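Local coordinates for acyl carrier protein (PDB 1VKU) that probably carries the growing acyl chain during fatty acid biosynthesis as a small helical acyl carrier protein, at residues Glu28-Asp33 / Ser50-Asp55. Residues are numbered along the deposited sequence; the frame is centred on the assembly and turned at random. Where two conformers were deposited one is given.
Sequences EKMGKD and SIDVID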
loop_
_atom_site.group_PDB
_atom_site.type_symbol
_atom_site.label_atom_id
_atom_site.label_comp_id
_atom_site.label_asym_id
_atom_site.label_seq_id
_atom_site.Cartn_x
_atom_site.Cartn_y
_atom_site.Cartn_z
ATOM N N GLU A 28 -4.379 -12.162 2.236
ATOM C CA GLU A 28 -5.415 -12.498 3.201
ATOM C C GLU A 28 -6.757 -11.854 2.925
ATOM O O GLU A 28 -7.782 -12.497 3.072
ATOM C CB GLU A 28 -4.974 -12.138 4.598
ATOM C CG GLU A 28 -4.093 -13.187 5.231
ATOM C CD GLU A 28 -3.555 -12.738 6.568
ATOM O OE1 GLU A 28 -4.216 -11.878 7.212
ATOM O OE2 GLU A 28 -2.474 -13.245 6.967
ATOM N N LYS A 29 -6.763 -10.589 2.538
ATOM C CA LYS A 29 -8.031 -9.931 2.278
ATOM C C LYS A 29 -8.460 -10.054 0.829
ATOM O O LYS A 29 -9.646 -10.063 0.548
ATOM C CB LYS A 29 -7.986 -8.466 2.653
ATOM C CG LYS A 29 -7.348 -8.178 3.967
ATOM C CD LYS A 29 -8.174 -8.673 5.067
ATOM C CE LYS A 29 -8.115 -7.700 6.194
ATOM N NZ LYS A 29 -9.341 -7.899 6.987
HETATM N N MSE A 30 -7.509 -10.163 -0.091
HETATM C CA MSE A 30 -7.845 -10.014 -1.509
HETATM C C MSE A 30 -7.618 -11.262 -2.347
HETATM O O MSE A 30 -7.989 -11.273 -3.505
HETATM C CB MSE A 30 -7.126 -8.795 -2.093
HETATM C CG MSE A 30 -7.527 -7.489 -1.378
HETATM SE SE MSE A 30 -6.432 -5.996 -1.865
HETATM C CE MSE A 30 -7.388 -5.556 -3.504
ATOM N N GLY A 31 -7.030 -12.309 -1.769
ATOM C CA GLY A 31 -6.869 -13.584 -2.464
ATOM C C GLY A 31 -5.814 -13.595 -3.568
ATOM O O GLY A 31 -5.893 -14.374 -4.519
ATOM N N LYS A 32 -4.835 -12.714 -3.447
ATOM C CA LYS A 32 -3.835 -12.504 -4.480
ATOM C C LYS A 32 -2.527 -12.934 -3.848
ATOM O O LYS A 32 -2.162 -12.429 -2.805
ATOM C CB LYS A 32 -3.822 -11.021 -4.898
ATOM C CG LYS A 32 -2.948 -10.660 -6.091
ATOM C CD LYS A 32 -3.013 -11.687 -7.227
ATOM C CE LYS A 32 -2.438 -11.098 -8.517
ATOM N NZ LYS A 32 -3.160 -9.842 -8.846
ATOM N N ASP A 33 -1.839 -13.900 -4.450
ATOM C CA ASP A 33 -0.559 -14.359 -3.947
ATOM C C ASP A 33 0.498 -13.613 -4.733
ATOM O O ASP A 33 0.608 -13.794 -5.933
ATOM C CB ASP A 33 -0.439 -15.864 -4.194
ATOM C CG ASP A 33 0.898 -16.436 -3.753
ATOM O OD1 ASP A 33 1.492 -15.902 -2.793
ATOM O OD2 ASP A 33 1.438 -17.432 -4.305
ATOM N N SER A 50 -8.059 -0.358 -10.732
ATOM C CA SER A 50 -8.290 0.883 -10.011
ATOM C C SER A 50 -9.119 0.620 -8.761
ATOM O O SER A 50 -8.891 1.253 -7.729
ATOM C CB SER A 50 -8.957 1.929 -10.920
ATOM O OG SER A 50 -10.202 1.445 -11.433
ATOM N N ILE A 51 -10.049 -0.333 -8.864
ATOM C CA ILE A 51 -10.924 -0.736 -7.771
ATOM C C ILE A 51 -10.122 -1.489 -6.727
ATOM O O ILE A 51 -10.358 -1.328 -5.550
ATOM C CB ILE A 51 -12.081 -1.614 -8.281
ATOM C CG1 ILE A 51 -12.982 -0.822 -9.243
ATOM C CG2 ILE A 51 -12.884 -2.171 -7.105
ATOM C CD1 ILE A 51 -14.108 -1.631 -9.837
ATOM N N ASP A 52 -9.175 -2.302 -7.165
ATOM C CA ASP A 52 -8.310 -3.019 -6.237
ATOM C C ASP A 52 -7.433 -2.044 -5.441
ATOM O O ASP A 52 -7.182 -2.268 -4.263
ATOM C CB ASP A 52 -7.383 -3.970 -6.977
ATOM C CG ASP A 52 -8.092 -5.153 -7.565
ATOM O OD1 ASP A 52 -9.146 -5.594 -7.040
ATOM O OD2 ASP A 52 -7.633 -5.719 -8.568
ATOM N N VAL A 53 -6.926 -1.007 -6.104
ATOM C CA VAL A 53 -6.146 0.010 -5.419
ATOM C C VAL A 53 -6.964 0.697 -4.324
ATOM O O VAL A 53 -6.453 0.894 -3.237
ATOM C CB VAL A 53 -5.541 1.010 -6.370
ATOM C CG1 VAL A 53 -4.931 2.176 -5.597
ATOM C CG2 VAL A 53 -4.478 0.322 -7.194
ATOM N N ILE A 54 -8.213 1.064 -4.619
ATOM C CA ILE A 54 -9.141 1.624 -3.618
ATOM C C ILE A 54 -9.345 0.667 -2.429
ATOM O O ILE A 54 -9.280 1.105 -1.291
ATOM C CB ILE A 54 -10.496 1.985 -4.267
ATOM C CG1 ILE A 54 -10.332 3.148 -5.228
ATOM C CG2 ILE A 54 -11.578 2.248 -3.205
ATOM C CD1 ILE A 54 -11.490 3.361 -6.178
ATOM N N ASP A 55 -9.572 -0.623 -2.690
ATOM C CA ASP A 55 -9.743 -1.597 -1.606
ATOM C C ASP A 55 -8.459 -1.698 -0.789
ATOM O O ASP A 55 -8.491 -1.643 0.427
ATOM C CB ASP A 55 -10.119 -2.983 -2.122
ATOM C CG ASP A 55 -11.582 -3.104 -2.494
ATOM O OD1 ASP A 55 -12.485 -2.695 -1.711
ATOM O OD2 ASP A 55 -11.927 -3.641 -3.567
#
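Met30, present as selenomethionine, reaches from the segment 28-33 to the first two turns of helix 50-64 and makes every van der Waals contact between the two segments. Its terminal methyl does the touching: CE lies 3.4 Å from the backbone O of Asp52 and 3.8 Å from CB of the same residue, while CB of Asp55 is 4.0 Å from CE. The methyl thus meets the face of the helix formed by residues one turn apart, near the root of each aspartate side chain. Met30 runs extended through SE (chi2 170°) and then bends at the last torsion (chi3 83°), which turns CE out of the line of the chain. The side chains of Met30 and Asp52 pass at a slant, and the Asp52 carboxylate approaches with OD1 3.9 Å from CE. The patch is small, 117 Å² in all, and partly open to solvent; on the same chain Phe48 and Phe59 also pack against Met30.

The arrangement belongs to the helical bundle of acyl carrier proteins, where it joins the loop that follows helix 14-28 to the start of helix 50-64. Ser50, the predicted attachment point of 4'-phosphopantetheine, begins the latter helix; no prosthetic group is attached here. Gly31, with positive phi, leaves the helical path directly after Met30.

The contact itself is van der Waals packing, and polar groups beside it bond to the intervening loop. In one of its two conformers, Lys32 NZ sits 6.1 Å from Asp52 OD2, too far for a salt bridge, although the opposite charges may attract weakly. In that conformer the ammonium donates to the carbonyl of Leu46, whereas the backbone N of Asp52 is hydrogen-bonded to the carboxylate of Asp49, just ahead of the helix.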